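Local coordinates for protein GH127 beta-L-arabinofuranoside (Geobacillus stearothermophilus, PDB 4QK0) that is a family 127 glycoside hydrolase that probably releases beta-L-arabinofuranose units from the non-reducing ends of arabinose-containing saccharides, at residues L590-D604 / P618-A632. Numbering follows the deposited sequence.
Sequences LEGVVVITGIAERVD and PRTYKVPFRAIPYYA
Phe625 lies against Gly598 across a long, twisted antiparallel beta ribbon, strands 593-603 and 620-629 of the GH127 C-terminal domain, and the pair illustrates how a glycine lets an aromatic ring turn back over the neighbouring strand. With chi1 at 76°, CG of Phe625 sits between its own backbone N and carbonyl carbon, which brings the ring over the backbone of Gly598. One face then receives the Gly598 N, 3.7 Å above the ring plane and toward the rim, while Phe625 CE2 comes within 3.6 Å of Gly598 CA; a CB on that glycine would press tightly on CE2. Ala600 CB meets CD2, and Leu575 of strand 574-586 and Asn566 also touch the ring. A leucine in place of Phe625 would probably leave the Gly598 backbone without its flat cover and open a gap beside Ala600.

Four hydrogen-bonded pairs, from Ile596 with Ala627 to Arg602 with Tyr621, zip the backbones together; in the pair of Gly598 with Phe625, the bond from Gly598 N to Phe625 O is long at 3.3 Å. Further along the same face, Tyr621 leans over the partner strand in the same rotamer, here against an arginine rather than a glycine. Its chi1 of 64° lays the ring beside Arg602, whose extended chain runs in the same direction, and Arg602 CB makes an off-centre CH-pi contact 4.2 Å from the ring centroid. The Arg602 side chain crosses that of Val623 at about a right angle, CG touching CG2, and its NH2 and NH1 hydrogen-bond to the main-chain oxygens of Asn566 and Asn569. Beyond this cluster, near where the second subunit packs on Val603 and Pro618, Asp604 N donates to Arg619 O. Arg619 is poorly ordered, so its salt bridge is probably loose: Asp604 OD2 stands over one face of the guanidinium, 3.4 Å from Arg619 NE, with no N-H aimed at the oxygen.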
# COMPACT_ATOMS: atom_id res chain seq x y z
N LEU A 590 22.46 18.22 14.97
CA LEU A 590 22.39 16.79 14.74
C LEU A 590 23.80 16.15 14.84
O LEU A 590 24.21 15.35 13.99
CB LEU A 590 21.77 16.55 13.34
CG LEU A 590 20.30 16.98 13.18
CD1 LEU A 590 19.84 16.96 11.73
CD2 LEU A 590 19.39 16.11 14.02
N GLU A 591 24.53 16.58 15.87
CA GLU A 591 25.91 16.17 16.17
C GLU A 591 26.93 16.73 15.22
O GLU A 591 28.10 16.40 15.34
CB GLU A 591 26.07 14.66 16.31
CG GLU A 591 25.19 14.08 17.39
CD GLU A 591 25.56 14.52 18.81
OE1 GLU A 591 26.73 14.87 19.08
OE2 GLU A 591 24.68 14.46 19.70
N GLY A 592 26.53 17.61 14.30
CA GLY A 592 27.50 18.24 13.41
C GLY A 592 27.39 17.69 12.01
O GLY A 592 27.92 16.64 11.73
N VAL A 593 26.66 18.38 11.14
CA VAL A 593 26.38 17.84 9.84
C VAL A 593 26.48 18.91 8.80
O VAL A 593 26.28 20.07 9.09
CB VAL A 593 24.98 17.22 9.77
CG1 VAL A 593 24.84 16.10 10.78
CG2 VAL A 593 23.86 18.26 9.97
N VAL A 594 26.76 18.50 7.56
CA VAL A 594 26.61 19.40 6.48
C VAL A 594 25.09 19.45 6.11
O VAL A 594 24.41 18.41 6.03
CB VAL A 594 27.45 18.98 5.27
CG1 VAL A 594 27.12 19.84 4.05
CG2 VAL A 594 28.93 19.14 5.56
N VAL A 595 24.58 20.64 5.84
CA VAL A 595 23.19 20.78 5.38
C VAL A 595 23.23 21.31 3.98
O VAL A 595 24.21 21.92 3.57
CB VAL A 595 22.35 21.72 6.26
CG1 VAL A 595 22.38 21.26 7.68
CG2 VAL A 595 22.87 23.14 6.17
N ILE A 596 22.14 21.09 3.23
CA ILE A 596 22.03 21.61 1.86
C ILE A 596 20.85 22.57 1.78
O ILE A 596 19.79 22.28 2.33
CB ILE A 596 21.83 20.46 0.87
CG1 ILE A 596 23.11 19.64 0.80
CG2 ILE A 596 21.42 20.98 -0.50
CD1 ILE A 596 22.95 18.38 0.02
N THR A 597 21.05 23.72 1.14
CA THR A 597 20.02 24.73 1.10
C THR A 597 19.83 25.20 -0.30
O THR A 597 20.73 25.12 -1.11
CB THR A 597 20.29 25.95 2.05
OG1 THR A 597 21.45 26.65 1.62
CG2 THR A 597 20.51 25.52 3.51
N GLY A 598 18.65 25.75 -0.55
CA GLY A 598 18.31 26.33 -1.85
C GLY A 598 16.91 26.88 -1.84
O GLY A 598 16.30 27.10 -0.77
N ILE A 599 16.39 27.11 -3.03
CA ILE A 599 15.07 27.74 -3.20
C ILE A 599 14.22 26.75 -3.95
O ILE A 599 14.53 26.42 -5.05
CB ILE A 599 15.15 29.07 -4.03
CG1 ILE A 599 16.05 30.12 -3.35
CG2 ILE A 599 13.76 29.72 -4.24
CD1 ILE A 599 15.65 30.48 -1.94
N ALA A 600 13.11 26.34 -3.36
CA ALA A 600 12.12 25.55 -4.05
C ALA A 600 10.81 26.33 -4.26
O ALA A 600 10.72 27.51 -3.94
CB ALA A 600 11.85 24.29 -3.24
N GLU A 601 9.81 25.65 -4.81
CA GLU A 601 8.50 26.21 -5.08
C GLU A 601 7.42 25.36 -4.46
O GLU A 601 7.49 24.14 -4.52
CB GLU A 601 8.25 26.22 -6.57
CG GLU A 601 9.08 27.21 -7.32
CD GLU A 601 8.73 27.27 -8.81
OE1 GLU A 601 7.63 26.79 -9.22
OE2 GLU A 601 9.57 27.79 -9.57
N ARG A 602 6.41 26.03 -3.91
CA ARG A 602 5.18 25.41 -3.47
C ARG A 602 3.96 25.94 -4.24
O ARG A 602 3.90 27.08 -4.65
CB ARG A 602 4.93 25.71 -2.03
CG ARG A 602 5.97 25.21 -1.07
CD ARG A 602 5.36 25.29 0.30
NE ARG A 602 6.09 24.55 1.32
CZ ARG A 602 5.84 23.30 1.67
NH1 ARG A 602 4.95 22.55 1.02
NH2 ARG A 602 6.52 22.76 2.65
N VAL A 603 2.98 25.08 -4.41
CA VAL A 603 1.70 25.51 -4.92
C VAL A 603 0.95 26.23 -3.81
O VAL A 603 0.91 25.77 -2.67
CB VAL A 603 0.88 24.31 -5.44
CG1 VAL A 603 -0.53 24.72 -5.84
CG2 VAL A 603 1.62 23.71 -6.63
N ASP A 604 0.33 27.34 -4.16
CA ASP A 604 -0.43 28.15 -3.21
C ASP A 604 -1.80 27.54 -2.92
O ASP A 604 -2.63 27.41 -3.80
CB ASP A 604 -0.58 29.56 -3.79
CG ASP A 604 -1.06 30.60 -2.77
OD1 ASP A 604 -1.59 30.27 -1.68
OD2 ASP A 604 -0.88 31.79 -3.09
N PRO A 618 -2.41 26.03 -11.44
CA PRO A 618 -2.01 26.36 -10.08
C PRO A 618 -1.03 27.53 -10.06
O PRO A 618 -0.18 27.65 -10.95
CB PRO A 618 -1.35 25.06 -9.60
CG PRO A 618 -0.82 24.40 -10.85
CD PRO A 618 -1.76 24.80 -11.95
N ARG A 619 -1.16 28.39 -9.07
CA ARG A 619 -0.20 29.44 -8.84
C ARG A 619 0.86 28.95 -7.81
O ARG A 619 0.54 28.34 -6.75
CB ARG A 619 -0.90 30.73 -8.41
CG ARG A 619 0.09 31.87 -8.09
CD ARG A 619 0.11 32.20 -6.60
NE ARG A 619 -0.98 33.10 -6.20
CZ ARG A 619 -0.86 34.37 -5.80
NH1 ARG A 619 0.32 34.97 -5.69
NH2 ARG A 619 -1.96 35.06 -5.48
N THR A 620 2.12 29.24 -8.12
CA THR A 620 3.26 28.75 -7.36
C THR A 620 4.00 29.91 -6.70
O THR A 620 4.08 30.98 -7.29
CB THR A 620 4.18 28.00 -8.34
OG1 THR A 620 5.15 27.28 -7.62
CG2 THR A 620 4.88 28.93 -9.31
N TYR A 621 4.52 29.73 -5.48
CA TYR A 621 5.43 30.73 -4.88
C TYR A 621 6.76 30.09 -4.40
O TYR A 621 6.82 28.89 -4.16
CB TYR A 621 4.77 31.48 -3.72
CG TYR A 621 4.41 30.60 -2.52
CD1 TYR A 621 3.31 29.77 -2.57
CD2 TYR A 621 5.18 30.58 -1.37
CE1 TYR A 621 2.99 28.94 -1.54
CE2 TYR A 621 4.84 29.76 -0.29
CZ TYR A 621 3.74 28.94 -0.40
OH TYR A 621 3.34 28.10 0.60
N LYS A 622 7.80 30.91 -4.26
CA LYS A 622 9.14 30.48 -3.89
C LYS A 622 9.36 30.36 -2.40
O LYS A 622 8.87 31.18 -1.64
CB LYS A 622 10.18 31.44 -4.46
CG LYS A 622 10.33 31.19 -5.94
CD LYS A 622 10.93 32.34 -6.70
CE LYS A 622 11.54 31.86 -8.01
NZ LYS A 622 12.32 32.97 -8.62
N VAL A 623 10.05 29.32 -1.99
CA VAL A 623 10.36 29.15 -0.58
C VAL A 623 11.82 28.71 -0.46
O VAL A 623 12.30 27.98 -1.29
CB VAL A 623 9.42 28.12 0.13
CG1 VAL A 623 7.99 28.57 0.11
CG2 VAL A 623 9.50 26.75 -0.49
N PRO A 624 12.51 29.15 0.60
CA PRO A 624 13.79 28.52 0.93
C PRO A 624 13.54 27.08 1.41
O PRO A 624 12.46 26.81 1.95
CB PRO A 624 14.28 29.35 2.14
CG PRO A 624 12.99 29.76 2.83
CD PRO A 624 11.97 29.96 1.72
N PHE A 625 14.47 26.14 1.15
CA PHE A 625 14.42 24.81 1.81
C PHE A 625 15.73 24.44 2.41
O PHE A 625 16.77 24.89 1.96
CB PHE A 625 14.02 23.67 0.88
CG PHE A 625 15.09 23.23 -0.05
CD1 PHE A 625 15.99 22.20 0.26
CD2 PHE A 625 15.19 23.84 -1.27
CE1 PHE A 625 16.97 21.81 -0.66
CE2 PHE A 625 16.17 23.47 -2.17
CZ PHE A 625 17.04 22.44 -1.87
N ARG A 626 15.65 23.50 3.32
CA ARG A 626 16.81 22.92 3.90
C ARG A 626 16.72 21.42 3.99
O ARG A 626 15.71 20.84 4.47
CB ARG A 626 17.02 23.50 5.31
CG ARG A 626 18.36 23.06 5.85
CD ARG A 626 18.85 23.99 6.94
NE ARG A 626 18.21 23.59 8.18
CZ ARG A 626 18.66 23.91 9.39
NH1 ARG A 626 19.78 24.60 9.51
NH2 ARG A 626 17.98 23.52 10.46
N ALA A 627 17.82 20.76 3.60
CA ALA A 627 17.88 19.32 3.60
C ALA A 627 18.97 18.89 4.56
O ALA A 627 20.01 19.53 4.64
CB ALA A 627 18.11 18.79 2.19
N ILE A 628 18.74 17.77 5.23
CA ILE A 628 19.69 17.17 6.13
C ILE A 628 19.96 15.69 5.73
O ILE A 628 19.24 15.14 4.90
CB ILE A 628 19.18 17.19 7.59
CG1 ILE A 628 17.80 16.51 7.69
CG2 ILE A 628 19.06 18.64 8.08
CD1 ILE A 628 17.71 15.50 8.78
N PRO A 629 21.00 15.06 6.33
CA PRO A 629 21.30 13.70 5.98
C PRO A 629 20.20 12.76 6.37
O PRO A 629 19.65 12.88 7.48
CB PRO A 629 22.56 13.40 6.84
CG PRO A 629 23.26 14.69 6.94
CD PRO A 629 22.12 15.68 7.08
N TYR A 630 19.91 11.81 5.50
CA TYR A 630 18.85 10.85 5.73
C TYR A 630 18.99 10.17 7.05
O TYR A 630 18.00 10.07 7.79
CB TYR A 630 18.77 9.82 4.59
CG TYR A 630 17.77 8.73 4.87
CD1 TYR A 630 16.43 8.91 4.61
CD2 TYR A 630 18.18 7.50 5.36
CE1 TYR A 630 15.52 7.89 4.89
CE2 TYR A 630 17.27 6.49 5.58
CZ TYR A 630 15.94 6.70 5.38
OH TYR A 630 15.08 5.68 5.64
N TYR A 631 20.20 9.71 7.37
CA TYR A 631 20.40 8.94 8.61
C TYR A 631 19.97 9.71 9.83
O TYR A 631 19.57 9.10 10.86
CB TYR A 631 21.88 8.45 8.81
CG TYR A 631 22.85 9.52 9.17
CD1 TYR A 631 22.87 10.04 10.48
CD2 TYR A 631 23.68 10.08 8.23
CE1 TYR A 631 23.74 11.10 10.82
CE2 TYR A 631 24.54 11.12 8.57
CZ TYR A 631 24.57 11.62 9.90
OH TYR A 631 25.44 12.66 10.24
N ALA A 632 20.07 11.05 9.74
CA ALA A 632 19.76 11.91 10.90
C ALA A 632 18.32 12.38 11.04
O ALA A 632 18.02 13.19 11.91
CB ALA A 632 20.66 13.12 10.89
O HOH W 1 25.86 13.15 12.70